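Local coordinates for ABC transporter substrate binding protein (Ribose) (PDB 5DKV), which binds alpha-D-tagatopyranose and probably serves as the solute-binding component of a sugar ABC transporter, at residues 31-36 with 75-80; 210-215 with 240-245. One frame throughout, in Å; residues are numbered along the deposited sequence.

Contact 1 (31-36 with 75-80); sequences ALIPGL and PVLDAV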
loop_
_atom_site.group_PDB
_atom_site.type_symbol
_atom_site.label_atom_id
_atom_site.label_comp_id
_atom_site.label_asym_id
_atom_site.label_seq_id
_atom_site.Cartn_x
_atom_site.Cartn_y
_atom_site.Cartn_z
ATOM N N ALA A 31 6.089 -14.583 11.669
ATOM C CA ALA A 31 5.342 -14.792 10.437
ATOM C C ALA A 31 5.024 -13.470 9.753
ATOM O O ALA A 31 4.822 -12.459 10.423
ATOM C CB ALA A 31 4.080 -15.521 10.722
ATOM N N LEU A 32 5.012 -13.489 8.428
ATOM C CA LEU A 32 4.605 -12.337 7.624
ATOM C C LEU A 32 3.600 -12.813 6.600
ATOM O O LEU A 32 3.900 -13.672 5.787
ATOM C CB LEU A 32 5.807 -11.660 6.954
ATOM C CG LEU A 32 5.465 -10.544 5.972
ATOM C CD1 LEU A 32 4.641 -9.401 6.610
ATOM C CD2 LEU A 32 6.785 -10.002 5.370
ATOM N N ILE A 33 2.392 -12.258 6.689
ATOM C CA ILE A 33 1.290 -12.575 5.811
ATOM C C ILE A 33 0.935 -11.315 4.992
ATOM O O ILE A 33 0.359 -10.370 5.510
ATOM C CB ILE A 33 0.057 -13.068 6.607
ATOM C CG1 ILE A 33 0.410 -14.316 7.423
ATOM C CG2 ILE A 33 -1.100 -13.364 5.616
ATOM C CD1 ILE A 33 -0.679 -14.806 8.372
ATOM N N PRO A 34 1.310 -11.288 3.713
ATOM C CA PRO A 34 1.062 -10.089 2.892
ATOM C C PRO A 34 -0.401 -10.005 2.479
ATOM O O PRO A 34 -1.165 -10.956 2.684
ATOM C CB PRO A 34 1.950 -10.312 1.676
ATOM C CG PRO A 34 1.873 -11.802 1.499
ATOM C CD PRO A 34 1.904 -12.375 2.915
ATOM N N GLY A 35 -0.777 -8.891 1.872
ATOM C CA GLY A 35 -2.099 -8.788 1.294
ATOM C C GLY A 35 -2.256 -9.590 0.010
ATOM O O GLY A 35 -3.361 -10.037 -0.315
ATOM N N LEU A 36 -1.155 -9.742 -0.720
ATOM C CA LEU A 36 -1.115 -10.363 -2.036
ATOM C C LEU A 36 0.336 -10.761 -2.280
ATOM O O LEU A 36 1.223 -9.946 -2.084
ATOM C CB LEU A 36 -1.604 -9.369 -3.121
ATOM C CG LEU A 36 -1.375 -9.699 -4.599
ATOM C CD1 LEU A 36 -1.945 -11.056 -4.900
ATOM C CD2 LEU A 36 -2.013 -8.606 -5.474
ATOM N N PRO A 75 -7.670 -18.677 5.334
ATOM C CA PRO A 75 -7.061 -20.012 5.409
ATOM C C PRO A 75 -5.533 -20.007 5.511
ATOM O O PRO A 75 -4.948 -20.905 6.143
ATOM C CB PRO A 75 -7.498 -20.671 4.104
ATOM C CG PRO A 75 -8.800 -19.987 3.763
ATOM C CD PRO A 75 -8.691 -18.593 4.274
ATOM N N VAL A 76 -4.896 -19.043 4.864
ATOM C CA VAL A 76 -3.461 -18.896 5.011
ATOM C C VAL A 76 -3.112 -18.541 6.446
ATOM O O VAL A 76 -2.192 -19.123 7.036
ATOM C CB VAL A 76 -2.918 -17.828 4.070
ATOM C CG1 VAL A 76 -1.426 -17.576 4.338
ATOM C CG2 VAL A 76 -3.146 -18.260 2.633
ATOM N N LEU A 77 -3.828 -17.565 6.997
ATOM C CA LEU A 77 -3.628 -17.184 8.388
ATOM C C LEU A 77 -3.791 -18.400 9.295
ATOM O O LEU A 77 -2.970 -18.627 10.183
ATOM C CB LEU A 77 -4.588 -16.082 8.789
ATOM C CG LEU A 77 -4.693 -15.767 10.280
ATOM C CD1 LEU A 77 -3.395 -15.274 10.876
ATOM C CD2 LEU A 77 -5.809 -14.775 10.473
ATOM N N ASP A 78 -4.822 -19.197 9.061
ATOM C CA ASP A 78 -4.996 -20.387 9.892
ATOM C C ASP A 78 -3.818 -21.355 9.751
ATOM O O ASP A 78 -3.396 -21.946 10.751
ATOM C CB ASP A 78 -6.322 -21.076 9.570
ATOM C CG ASP A 78 -7.518 -20.294 10.113
ATOM O OD1 ASP A 78 -7.321 -19.509 11.061
ATOM O OD2 ASP A 78 -8.636 -20.446 9.595
ATOM N N ALA A 79 -3.283 -21.508 8.539
ATOM C CA ALA A 79 -2.149 -22.414 8.336
ATOM C C ALA A 79 -0.933 -21.894 9.072
ATOM O O ALA A 79 -0.135 -22.666 9.623
ATOM C CB ALA A 79 -1.838 -22.579 6.844
ATOM N N VAL A 80 -0.790 -20.576 9.098
ATOM C CA VAL A 80 0.313 -19.965 9.824
ATOM C C VAL A 80 0.142 -20.133 11.339
ATOM O O VAL A 80 1.095 -20.462 12.023
ATOM C CB VAL A 80 0.467 -18.474 9.454
ATOM C CG1 VAL A 80 1.396 -17.745 10.420
ATOM C CG2 VAL A 80 0.997 -18.386 8.047
#
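Ala31 and Ile33, on the first strand of a Rossmann-like alpha/beta lobe, meet Val76, Leu77 and Val80 on the helix 70-81 that packs against one side of the sheet. Strand and helix run almost exactly antiparallel, their short axes at 175° and 9.8 Å apart, a spacing bridged by aliphatic carbons alone. Ile33 does most of the reaching. Its CG1 stands anti to the carbonyl carbon (chi1 -59°) and the chain then extends, which carries CD1 out to the helix. There CD1 lies 3.7 Å from Leu77 CD1, the two side chains crossing at about a right angle, and it meets Val80 tip to tip, 4.0 Å from Val80 CG2. The other branch of the isoleucine touches more lightly, Ile33 CG2 standing 4.4 Å from Val76 CG1. Val76, Leu77 and Val80 together take up the two branches of Ile33. Next to it the fit is closer: the methyl of Ala31 points at the helix, and Ala31 CB and Val80 CG1 are 3.5 Å apart, tighter than usual for two carbons. Leu32 points to the other side of the sheet, onto Ala49 and Met45 of helix 40-56, while Leu77 also touches Leu102 of helix 99-107. A parallel strand with helices on both sides is the layered alpha/beta/alpha arrangement characteristic of periplasmic binding protein lobes.

Contact 2 (210-215 with 240-245); sequences QLQAVY and QQAGQS
Tyr215 and Gln244 cross at about a right angle as side chains, yet their flat groups are only 28° from parallel: the amide lies above the hydroxyl end of the phenol, Gln244 CD 3.1 Å from Tyr215 OH. The CG of Gln244 approaches the ring obliquely, 3.6 Å from Tyr215 CZ. Although Tyr215 OH and Gln244 NE2 are 3.1 Å apart, the angle is too poor for a hydrogen bond. The amide nitrogen turns instead to its own chain, Gln244 NE2 making a weak bond to Ala242 O at 3.3 Å; the bend of Gln244 at chi2 (-53°) folds the amide back that way. That carbonyl belongs to the turn ending helix 229-241, a Schellman motif in which Gly243 takes a positive phi and its N bonds to Gln240 O at 3.0 Å. Ala242, within this turn, directs its methyl at the neighbouring helix 204-217, between tyrosine and glutamine: Ala242 CB is 4.2 Å from Tyr215 CD2, again obliquely to the ring, and 3.5 Å from Gln212 OE1. The first bond of the Gln212 side chain points neither at the turn nor away from it, but a bend at chi2 (-77°) brings the amide up to it. Gln212 NE2 lies 3.6 Å from Gln241 CB, the aliphatic base of that side chain. On the inner side of the helix Leu211 packs on Val239 and Tyr164.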
loop_
_atom_site.group_PDB
_atom_site.type_symbol
_atom_site.label_atom_id
_atom_site.label_comp_id
_atom_site.label_asym_id
_atom_site.label_seq_id
_atom_site.Cartn_x
_atom_site.Cartn_y
_atom_site.Cartn_z
ATOM N N GLN A 210 -11.429 1.116 -17.961
ATOM C CA GLN A 210 -12.194 2.207 -17.358
ATOM C C GLN A 210 -11.666 3.586 -17.802
ATOM O O GLN A 210 -12.458 4.512 -18.032
ATOM C CB GLN A 210 -12.173 2.071 -15.843
ATOM C CG GLN A 210 -13.011 0.905 -15.406
ATOM C CD GLN A 210 -12.926 0.578 -13.945
ATOM O OE1 GLN A 210 -11.853 0.534 -13.348
ATOM N NE2 GLN A 210 -14.075 0.276 -13.365
ATOM N N LEU A 211 -10.349 3.708 -17.955
ATOM C CA LEU A 211 -9.754 4.922 -18.511
ATOM C C LEU A 211 -10.347 5.159 -19.885
ATOM O O LEU A 211 -10.760 6.274 -20.206
ATOM C CB LEU A 211 -8.222 4.814 -18.569
ATOM C CG LEU A 211 -7.409 5.980 -19.150
ATOM C CD1 LEU A 211 -7.462 6.014 -20.658
ATOM C CD2 LEU A 211 -7.780 7.352 -18.548
ATOM N N GLN A 212 -10.400 4.106 -20.698
ATOM C CA GLN A 212 -10.944 4.229 -22.039
ATOM C C GLN A 212 -12.388 4.708 -22.018
ATOM O O GLN A 212 -12.774 5.553 -22.828
ATOM C CB GLN A 212 -10.850 2.901 -22.779
ATOM C CG GLN A 212 -9.442 2.343 -22.884
ATOM C CD GLN A 212 -8.638 3.028 -23.925
ATOM O OE1 GLN A 212 -9.140 3.903 -24.634
ATOM N NE2 GLN A 212 -7.375 2.630 -24.050
ATOM N N ALA A 213 -13.200 4.183 -21.103
ATOM C CA ALA A 213 -14.591 4.622 -21.001
ATOM C C ALA A 213 -14.698 6.102 -20.589
ATOM O O ALA A 213 -15.471 6.874 -21.157
ATOM C CB ALA A 213 -15.331 3.758 -20.023
ATOM N N VAL A 214 -13.934 6.490 -19.580
ATOM C CA VAL A 214 -13.998 7.855 -19.089
ATOM C C VAL A 214 -13.532 8.817 -20.181
ATOM O O VAL A 214 -14.173 9.849 -20.423
ATOM C CB VAL A 214 -13.163 8.016 -17.785
ATOM C CG1 VAL A 214 -13.160 9.470 -17.308
ATOM C CG2 VAL A 214 -13.749 7.118 -16.696
ATOM N N TYR A 215 -12.451 8.470 -20.864
ATOM C CA TYR A 215 -11.937 9.311 -21.928
ATOM C C TYR A 215 -12.924 9.400 -23.093
ATOM O O TYR A 215 -13.056 10.453 -23.716
ATOM C CB TYR A 215 -10.589 8.792 -22.416
ATOM C CG TYR A 215 -10.026 9.543 -23.608
ATOM C CD1 TYR A 215 -9.879 10.917 -23.587
ATOM C CD2 TYR A 215 -9.617 8.859 -24.745
ATOM C CE1 TYR A 215 -9.349 11.597 -24.684
ATOM C CE2 TYR A 215 -9.082 9.537 -25.841
ATOM C CZ TYR A 215 -8.960 10.893 -25.799
ATOM O OH TYR A 215 -8.430 11.547 -26.880
ATOM N N GLN A 240 -1.882 5.127 -22.624
ATOM C CA GLN A 240 -0.980 4.803 -23.728
ATOM C C GLN A 240 -1.763 4.168 -24.905
ATOM O O GLN A 240 -1.593 4.563 -26.060
ATOM C CB GLN A 240 0.141 3.876 -23.233
ATOM C CG GLN A 240 1.137 3.450 -24.281
ATOM C CD GLN A 240 2.171 4.514 -24.595
ATOM O OE1 GLN A 240 3.018 4.844 -23.761
ATOM N NE2 GLN A 240 2.127 5.037 -25.817
ATOM N N GLN A 241 -2.668 3.243 -24.598
ATOM C CA GLN A 241 -3.395 2.504 -25.638
ATOM C C GLN A 241 -4.362 3.432 -26.375
ATOM O O GLN A 241 -4.660 3.233 -27.562
ATOM C CB GLN A 241 -4.149 1.322 -25.037
ATOM C CG GLN A 241 -4.995 0.519 -26.044
ATOM C CD GLN A 241 -4.172 -0.230 -27.074
ATOM O OE1 GLN A 241 -3.751 -1.359 -26.836
ATOM N NE2 GLN A 241 -3.938 0.394 -28.225
ATOM N N ALA A 242 -4.836 4.452 -25.666
ATOM C CA ALA A 242 -5.716 5.456 -26.248
ATOM C C ALA A 242 -4.973 6.474 -27.104
ATOM O O ALA A 242 -5.595 7.343 -27.708
ATOM C CB ALA A 242 -6.468 6.179 -25.154
ATOM N N GLY A 243 -3.647 6.399 -27.117
ATOM C CA GLY A 243 -2.840 7.388 -27.820
ATOM C C GLY A 243 -2.651 8.731 -27.126
ATOM O O GLY A 243 -2.269 9.714 -27.770
ATOM N N GLN A 244 -2.896 8.786 -25.822
ATOM C CA GLN A 244 -2.910 10.061 -25.124
ATOM C C GLN A 244 -1.746 10.262 -24.153
ATOM O O GLN A 244 -1.825 11.108 -23.263
ATOM C CB GLN A 244 -4.227 10.223 -24.383
ATOM C CG GLN A 244 -5.436 10.176 -25.312
ATOM C CD GLN A 244 -5.335 11.150 -26.476
ATOM O OE1 GLN A 244 -5.058 12.323 -26.286
ATOM N NE2 GLN A 244 -5.545 10.648 -27.698
ATOM N N SER A 245 -0.662 9.528 -24.350
ATOM C CA SER A 245 0.484 9.661 -23.465
ATOM C C SER A 245 0.963 11.099 -23.446
ATOM O O SER A 245 1.155 11.711 -24.507
ATOM C CB SER A 245 1.613 8.738 -23.889
ATOM O OG SER A 245 2.724 8.927 -23.030
#

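How the contacts relate
From the N terminus, the chain first lays down strand 29-33, passes through helix 40-56 and strand 59-62, and returns along helix 70-81; contact 1 closes this loop, with 38 residues between its segments. Much later, helix 204-217 leads through strand 223-226 into helix 229-241, and contact 2 closes that second loop over 24 residues. The two follow in series, neither enclosing nor crossing the other. The centres of contact 1 and contact 2 lie about 37 Å apart, and the nearest atoms of contact 1 and contact 2 about 16 Å apart, without touching. Contact 1 joins sheet to helix in a buried layer, whereas contact 2 joins one helix to the end of another at the surface.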